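Local coordinates for penicillin binding protein 2X (Streptococcus thermophilus, PDB 5U47), which probably cross-links the peptides of neighbouring glycan strands as a transpeptidase in septal peptidoglycan synthesis and is inactivated by beta-lactams, at residues E231-T236 and V562-E567; T424-N429 and V531-S536. The protein carries 1 engineered substitution. All coordinates share one frame; numbering follows the deposited sequence.

From the N terminus, the chain first reaches 231-236, on the helix that leads into the central five-stranded antiparallel sheet. Much later it passes 424-429, at the end of helix 416-427, and 102 residues on meets 531-536 in strand 526-534, closing contact 2. It then runs through strand 541-548 into helix 558-572, where 562-567 comes back to 231-236 as contact 1. Contact 2 is thus nested within the 326-residue loop of contact 1. The two lie on opposite faces of the sheet: Met533 points to helix 416-427, while its neighbours Ala532 and Val534 pack against Val562 and Leu566 of helix 558-572.

Contact 1 of 2, residues E231-T236 and V562-E567; sequences ETQMDT and VNPVLE
Gln233 of helix 224-241 lies against Pro564 and Val565 of helix 558-572, joining two helices that pack side by side on one face of the central sheet in the penicillin-binding transpeptidase fold. The closest approach is at the amide end of the glutamine, where Gln233 NE2 stands 3.7 Å from Pro564 CG. Farther back along the same side chain, Gln233 CG is 4.0 Å from Pro564 CG, so the glutamine runs slantwise past the projecting corner of the pyrrolidine ring. The same Gln233 CG also meets a methyl of the next residue, Val565 CG2, at 4.2 Å. The interface is small, 107 Å² in all, with the nearest alpha carbons, Gln233 CA and Val565 CA, 7.7 Å apart.

A bend in the glutamine chain at CB-CG (chi2 -54°) turns the amide out of line with the start of the side chain and along helix 558-572. There NE2 donates a hydrogen bond to Thr560 O, one turn before Pro564. Proline has no N-H for the carbonyl four residues back, the helix is kinked at Asn563 and Pro564, and the glutamine gives Thr560 O a donor from the neighbouring helix. This bond anchors the amide beside the ring.

Around this pair, Val565 packs on Leu226, Phe229 and Leu230, extending the apolar seam along helix 224-241, while Val562 and Leu566 pack on strands 526-534 and 541-548. Arg264, at the end of strand 258-264, forms salt bridges with Glu231 and Asp235 of helix 224-241, tying the helix to that strand. Across the kink the helical bonding resumes with Leu566 N 3.0 Å from Val562 O.

Contact 2 of 2, residues T424-N429 and V531-S536; sequences TAISNN and VAMVPS
Met533 reaches out from strand 526-534 of the central antiparallel sheet to the last turn of helix 416-427, a helix-on-sheet contact on the face of the transpeptidase fold opposite helices 224-241 and 558-572. Its chain is straight beyond CG (chi2 177°, chi3 -170°), which carries the thioether across the gap between strand and helix. The tight part gathers at its end: Met533 CE lies 3.7 Å from Ile426 CG2 and 3.8 Å from Ile426 CB, the two side chains crossing at about a right angle. The sulfur comes alongside the next residue, with Met533 SD 3.9 Å from Ser427 CB.

Ile426 divides its branches. CG2, placed opposite the backbone N, faces the methionine, whereas the longer CG1 arm leads away, and the side chain also packs on Val299, Met300 and Ser303 of helix 297-308. An SxxK pattern straddles the start of that helix, consistent with the catalytic serine motif of this family; Met533 lies near its residues without touching them. Ile542 of the adjacent strand borders both Ser427 and Met533.

Beyond this buried cluster the segments give each other little. The helix ends at Ser427, and Asn428 and Asn429 turn off into a partly exposed loop; across from it the strand ends at Val534, followed by a cis peptide bond and the partly exposed Pro535. Even at the tight end the polar group serves other partners: Ser427 OG has Ala253 O as its stronger partner, while Thr424 O, 3.1 Å from Ser427 OG, competes for the same proton.

Contact 1 of 2, residues E231-T236 and V562-E567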
ATOM      1  N   GLU A 231      -8.582 -10.515  -8.245  1.00 22.57           N
ATOM      2  CA  GLU A 231      -9.413 -11.068  -7.148  1.00 23.14           C
ATOM      3  C   GLU A 231     -10.002 -12.423  -7.550  1.00 23.78           C
ATOM      4  O   GLU A 231      -9.971 -13.376  -6.786  1.00 24.63           O
ATOM      5  CB  GLU A 231     -10.546 -10.099  -6.741  1.00 23.75           C
ATOM      6  CG  GLU A 231     -10.107  -8.731  -6.191  1.00 24.16           C
ATOM      7  CD  GLU A 231      -9.587  -8.716  -4.741  1.00 24.83           C
ATOM      8  OE1 GLU A 231      -9.970  -9.599  -3.952  1.00 24.76           O
ATOM      9  OE2 GLU A 231      -8.818  -7.777  -4.371  1.00 23.01           O
ATOM     10  N   THR A 232     -10.530 -12.498  -8.759  1.00 24.21           N
ATOM     11  CA  THR A 232     -11.089 -13.737  -9.279  1.00 25.22           C
ATOM     12  C   THR A 232     -10.032 -14.836  -9.353  1.00 25.23           C
ATOM     13  O   THR A 232     -10.270 -15.952  -8.892  1.00 26.53           O
ATOM     14  CB  THR A 232     -11.675 -13.520 -10.679  1.00 26.26           C
ATOM     15  OG1 THR A 232     -12.630 -12.462 -10.632  1.00 27.05           O
ATOM     16  CG2 THR A 232     -12.307 -14.789 -11.216  1.00 27.95           C
ATOM     17  N   GLN A 233      -8.866 -14.530  -9.911  1.00 24.71           N
ATOM     18  CA  GLN A 233      -7.810 -15.548 -10.020  1.00 27.31           C
ATOM     19  C   GLN A 233      -7.223 -15.937  -8.683  1.00 26.72           C
ATOM     20  O   GLN A 233      -6.840 -17.085  -8.513  1.00 25.65           O
ATOM     21  CB  GLN A 233      -6.699 -15.133 -10.989  1.00 27.56           C
ATOM     22  CG  GLN A 233      -7.214 -14.895 -12.375  1.00 30.24           C
ATOM     23  CD  GLN A 233      -7.977 -16.091 -12.895  1.00 33.37           C
ATOM     24  OE1 GLN A 233      -9.124 -15.959 -13.232  1.00 36.30           O
ATOM     25  NE2 GLN A 233      -7.348 -17.291 -12.884  1.00 36.28           N
ATOM     26  N   MET A 234      -7.179 -14.993  -7.736  1.00 27.11           N
ATOM     27  CA  MET A 234      -6.682 -15.290  -6.411  1.00 27.94           C
ATOM     28  C   MET A 234      -7.644 -16.233  -5.681  1.00 27.53           C
ATOM     29  O   MET A 234      -7.199 -17.098  -4.943  1.00 27.56           O
ATOM     30  CB  MET A 234      -6.483 -14.016  -5.598  1.00 29.86           C
ATOM     31  CG  MET A 234      -5.557 -14.213  -4.445  1.00 34.19           C
ATOM     32  SD  MET A 234      -3.864 -14.563  -5.014  1.00 37.86           S
ATOM     33  CE  MET A 234      -3.124 -14.409  -3.405  1.00 38.63           C
ATOM     34  N   ASP A 235      -8.951 -16.051  -5.870  1.00 26.86           N
ATOM     35  CA  ASP A 235      -9.929 -16.969  -5.262  1.00 29.34           C
ATOM     36  C   ASP A 235      -9.700 -18.376  -5.771  1.00 29.33           C
ATOM     37  O   ASP A 235      -9.740 -19.326  -4.990  1.00 30.79           O
ATOM     38  CB  ASP A 235     -11.378 -16.586  -5.572  1.00 31.17           C
ATOM     39  CG  ASP A 235     -11.835 -15.345  -4.844  1.00 31.97           C
ATOM     40  OD1 ASP A 235     -11.199 -14.912  -3.844  1.00 35.33           O
ATOM     41  OD2 ASP A 235     -12.854 -14.801  -5.283  1.00 34.54           O
ATOM     42  N   THR A 236      -9.465 -18.515  -7.074  1.00 29.29           N
ATOM     43  CA  THR A 236      -9.214 -19.852  -7.636  1.00 29.76           C
ATOM     44  C   THR A 236      -7.928 -20.459  -7.065  1.00 30.09           C
ATOM     45  O   THR A 236      -7.860 -21.671  -6.790  1.00 28.60           O
ATOM     46  CB  THR A 236      -9.121 -19.816  -9.159  1.00 29.93           C
ATOM     47  OG1 THR A 236     -10.294 -19.182  -9.671  1.00 30.86           O
ATOM     48  CG2 THR A 236      -9.015 -21.254  -9.752  1.00 31.37           C
ATOM     49  N   VAL A 562      -0.521 -16.094 -11.865  1.00 26.32           N
ATOM     50  CA  VAL A 562       0.422 -15.266 -12.600  1.00 26.41           C
ATOM     51  C   VAL A 562       0.086 -15.123 -14.095  1.00 26.81           C
ATOM     52  O   VAL A 562      -0.039 -14.007 -14.589  1.00 26.86           O
ATOM     53  CB  VAL A 562       1.873 -15.772 -12.437  1.00 25.52           C
ATOM     54  CG1 VAL A 562       2.854 -14.869 -13.183  1.00 25.28           C
ATOM     55  CG2 VAL A 562       2.241 -15.850 -10.966  1.00 25.19           C
ATOM     56  N   ASN A 563      -0.112 -16.237 -14.790  1.00 26.46           N
ATOM     57  CA  ASN A 563      -0.317 -16.202 -16.253  1.00 27.86           C
ATOM     58  C   ASN A 563      -1.459 -15.303 -16.727  1.00 26.82           C
ATOM     59  O   ASN A 563      -1.226 -14.406 -17.533  1.00 25.96           O
ATOM     60  CB  ASN A 563      -0.480 -17.637 -16.865  1.00 28.79           C
ATOM     61  CG  ASN A 563       0.708 -18.548 -16.576  1.00 29.27           C
ATOM     62  OD1 ASN A 563       1.445 -18.331 -15.629  1.00 29.75           O
ATOM     63  ND2 ASN A 563       0.881 -19.587 -17.389  1.00 30.13           N
ATOM     64  N   PRO A 564      -2.692 -15.539 -16.244  1.00 27.04           N
ATOM     65  CA  PRO A 564      -3.778 -14.708 -16.768  1.00 27.81           C
ATOM     66  C   PRO A 564      -3.715 -13.238 -16.329  1.00 26.14           C
ATOM     67  O   PRO A 564      -4.134 -12.363 -17.077  1.00 26.10           O
ATOM     68  CB  PRO A 564      -5.038 -15.419 -16.279  1.00 29.19           C
ATOM     69  CG  PRO A 564      -4.613 -16.259 -15.133  1.00 28.67           C
ATOM     70  CD  PRO A 564      -3.170 -16.558 -15.291  1.00 27.62           C
ATOM     71  N   VAL A 565      -3.181 -12.966 -15.144  1.00 24.66           N
ATOM     72  CA  VAL A 565      -3.100 -11.585 -14.646  1.00 23.20           C
ATOM     73  C   VAL A 565      -2.075 -10.799 -15.446  1.00 23.43           C
ATOM     74  O   VAL A 565      -2.374  -9.695 -15.906  1.00 25.71           O
ATOM     75  CB  VAL A 565      -2.821 -11.550 -13.132  1.00 22.35           C
ATOM     76  CG1 VAL A 565      -2.574 -10.098 -12.648  1.00 21.01           C
ATOM     77  CG2 VAL A 565      -4.008 -12.170 -12.402  1.00 23.14           C
ATOM     78  N   LEU A 566      -0.885 -11.358 -15.654  1.00 23.81           N
ATOM     79  CA  LEU A 566       0.114 -10.674 -16.492  1.00 24.48           C
ATOM     80  C   LEU A 566      -0.327 -10.538 -17.945  1.00 25.50           C
ATOM     81  O   LEU A 566       0.009  -9.543 -18.593  1.00 25.12           O
ATOM     82  CB  LEU A 566       1.491 -11.342 -16.412  1.00 25.03           C
ATOM     83  CG  LEU A 566       2.208 -11.129 -15.095  1.00 24.64           C
ATOM     84  CD1 LEU A 566       3.553 -11.804 -15.122  1.00 24.93           C
ATOM     85  CD2 LEU A 566       2.369  -9.641 -14.786  1.00 25.37           C
ATOM     86  N   GLU A 567      -1.061 -11.524 -18.468  1.00 26.99           N
ATOM     87  CA  GLU A 567      -1.588 -11.422 -19.830  1.00 29.13           C
ATOM     88  C   GLU A 567      -2.638 -10.305 -19.892  1.00 29.13           C
ATOM     89  O   GLU A 567      -2.685  -9.547 -20.863  1.00 28.33           O
ATOM     90  CB  GLU A 567      -2.156 -12.755 -20.342  1.00 32.52           C
ATOM     91  CG  GLU A 567      -1.058 -13.712 -20.777  1.00 35.96           C
ATOM     92  CD  GLU A 567      -1.562 -15.008 -21.369  1.00 41.16           C
ATOM     93  OE1 GLU A 567      -2.752 -15.359 -21.176  1.00 45.01           O
ATOM     94  OE2 GLU A 567      -0.755 -15.675 -22.050  1.00 44.53           O
TER

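Contact 2 of 2, residues T424-N429 and V531-S536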
ATOM      1  N   THR A 424      12.344  -3.853  -8.016  1.00 21.45           N
ATOM      2  CA  THR A 424      12.358  -2.785  -9.006  1.00 21.68           C
ATOM      3  C   THR A 424      13.764  -2.532  -9.565  1.00 21.83           C
ATOM      4  O   THR A 424      13.877  -2.130 -10.709  1.00 22.89           O
ATOM      5  CB  THR A 424      11.776  -1.427  -8.508  1.00 21.36           C
ATOM      6  OG1 THR A 424      12.549  -0.936  -7.406  1.00 21.85           O
ATOM      7  CG2 THR A 424      10.363  -1.555  -8.107  1.00 21.66           C
ATOM      8  N   ALA A 425      14.825  -2.746  -8.771  1.00 22.22           N
ATOM      9  CA  ALA A 425      16.184  -2.514  -9.256  1.00 23.16           C
ATOM     10  C   ALA A 425      16.537  -3.558 -10.319  1.00 24.81           C
ATOM     11  O   ALA A 425      17.231  -3.278 -11.277  1.00 24.70           O
ATOM     12  CB  ALA A 425      17.182  -2.554  -8.116  1.00 24.23           C
ATOM     13  N   ILE A 426      16.017  -4.764 -10.155  1.00 25.17           N
ATOM     14  CA  ILE A 426      16.241  -5.823 -11.121  1.00 25.15           C
ATOM     15  C   ILE A 426      15.515  -5.505 -12.430  1.00 26.40           C
ATOM     16  O   ILE A 426      16.091  -5.679 -13.500  1.00 25.72           O
ATOM     17  CB  ILE A 426      15.766  -7.165 -10.553  1.00 25.60           C
ATOM     18  CG1 ILE A 426      16.521  -7.501  -9.258  1.00 25.94           C
ATOM     19  CG2 ILE A 426      15.907  -8.285 -11.591  1.00 26.54           C
ATOM     20  CD1 ILE A 426      17.998  -7.768  -9.429  1.00 27.80           C
ATOM     21  N   SER A 427      14.270  -5.033 -12.323  1.00 25.43           N
ATOM     22  CA  SER A 427      13.410  -4.718 -13.466  1.00 28.78           C
ATOM     23  C   SER A 427      13.693  -3.381 -14.148  1.00 30.62           C
ATOM     24  O   SER A 427      13.256  -3.166 -15.285  1.00 34.31           O
ATOM     25  CB  SER A 427      11.930  -4.662 -13.028  1.00 28.06           C
ATOM     26  OG  SER A 427      11.628  -3.420 -12.336  1.00 32.48           O
ATOM     27  N   ASN A 428      14.383  -2.485 -13.450  1.00 28.99           N
ATOM     28  CA  ASN A 428      14.641  -1.129 -13.952  1.00 28.02           C
ATOM     29  C   ASN A 428      16.153  -0.790 -14.053  1.00 27.79           C
ATOM     30  O   ASN A 428      16.620   0.198 -13.467  1.00 26.21           O
ATOM     31  CB  ASN A 428      13.910  -0.131 -13.024  1.00 25.33           C
ATOM     32  CG  ASN A 428      14.028   1.310 -13.487  1.00 25.10           C
ATOM     33  OD1 ASN A 428      13.812   1.608 -14.646  1.00 24.34           O
ATOM     34  ND2 ASN A 428      14.357   2.220 -12.553  1.00 24.44           N
ATOM     35  N   ASN A 429      16.902  -1.624 -14.787  1.00 27.99           N
ATOM     36  CA  ASN A 429      18.323  -1.385 -15.086  1.00 28.82           C
ATOM     37  C   ASN A 429      19.232  -1.089 -13.881  1.00 27.38           C
ATOM     38  O   ASN A 429      20.186  -0.302 -13.972  1.00 28.26           O
ATOM     39  CB  ASN A 429      18.424  -0.255 -16.131  1.00 30.63           C
ATOM     40  CG  ASN A 429      17.698  -0.601 -17.424  1.00 33.53           C
ATOM     41  OD1 ASN A 429      16.784   0.114 -17.857  1.00 35.89           O
ATOM     42  ND2 ASN A 429      18.050  -1.725 -18.004  1.00 32.28           N
ATOM     43  N   VAL A 531       8.310 -14.607  -8.159  1.00 21.69           N
ATOM     44  CA  VAL A 531       8.392 -13.281  -8.747  1.00 21.26           C
ATOM     45  C   VAL A 531       8.493 -13.510 -10.242  1.00 21.83           C
ATOM     46  O   VAL A 531       9.162 -14.466 -10.672  1.00 23.04           O
ATOM     47  CB  VAL A 531       9.575 -12.448  -8.253  1.00 21.87           C
ATOM     48  CG1 VAL A 531      10.922 -13.125  -8.533  1.00 23.66           C
ATOM     49  CG2 VAL A 531       9.514 -11.058  -8.870  1.00 21.46           C
ATOM     50  N   ALA A 532       7.791 -12.683 -11.017  1.00 21.28           N
ATOM     51  CA  ALA A 532       7.779 -12.775 -12.470  1.00 21.56           C
ATOM     52  C   ALA A 532       7.848 -11.368 -13.065  1.00 22.67           C
ATOM     53  O   ALA A 532       7.251 -10.421 -12.524  1.00 21.15           O
ATOM     54  CB  ALA A 532       6.522 -13.490 -12.935  1.00 21.46           C
ATOM     55  N   MET A 533       8.610 -11.242 -14.150  1.00 23.70           N
ATOM     56  CA  MET A 533       8.807  -9.992 -14.856  1.00 24.89           C
ATOM     57  C   MET A 533       8.656 -10.250 -16.345  1.00 25.29           C
ATOM     58  O   MET A 533       9.234 -11.182 -16.889  1.00 25.91           O
ATOM     59  CB  MET A 533      10.194  -9.398 -14.558  1.00 26.73           C
ATOM     60  CG  MET A 533      10.449  -9.176 -13.075  1.00 26.99           C
ATOM     61  SD  MET A 533      12.100  -8.574 -12.767  1.00 31.27           S
ATOM     62  CE  MET A 533      12.263  -8.670 -10.988  1.00 28.65           C
ATOM     63  N   VAL A 534       7.863  -9.419 -17.002  1.00 24.67           N
ATOM     64  CA  VAL A 534       7.588  -9.606 -18.400  1.00 25.42           C
ATOM     65  C   VAL A 534       7.491  -8.248 -19.086  1.00 25.91           C
ATOM     66  O   VAL A 534       7.038  -7.276 -18.454  1.00 24.24           O
ATOM     67  CB  VAL A 534       6.270 -10.411 -18.570  1.00 25.55           C
ATOM     68  CG1 VAL A 534       5.069  -9.611 -18.095  1.00 25.25           C
ATOM     69  CG2 VAL A 534       6.066 -10.859 -20.006  1.00 26.67           C
ATOM     70  N   PRO A 535       8.030  -8.108 -20.300  1.00 27.13           N
ATOM     71  CA  PRO A 535       8.844  -9.113 -20.990  1.00 28.89           C
ATOM     72  C   PRO A 535      10.199  -9.144 -20.291  1.00 30.29           C
ATOM     73  O   PRO A 535      10.535  -8.213 -19.569  1.00 31.16           O
ATOM     74  CB  PRO A 535       8.980  -8.576 -22.416  1.00 30.24           C
ATOM     75  CG  PRO A 535       8.123  -7.372 -22.503  1.00 29.57           C
ATOM     76  CD  PRO A 535       7.778  -6.919 -21.123  1.00 27.89           C
ATOM     77  N   SER A 536      10.972 -10.196 -20.495  1.00 31.52           N
ATOM     78  CA  SER A 536      12.211 -10.369 -19.754  1.00 32.03           C
ATOM     79  C   SER A 536      13.298  -9.320 -19.988  1.00 33.74           C
ATOM     80  O   SER A 536      13.881  -8.799 -19.043  1.00 32.69           O
ATOM     81  CB  SER A 536      12.777 -11.769 -20.017  1.00 34.30           C
ATOM     82  OG  SER A 536      14.013 -11.929 -19.348  1.00 37.03           O
TER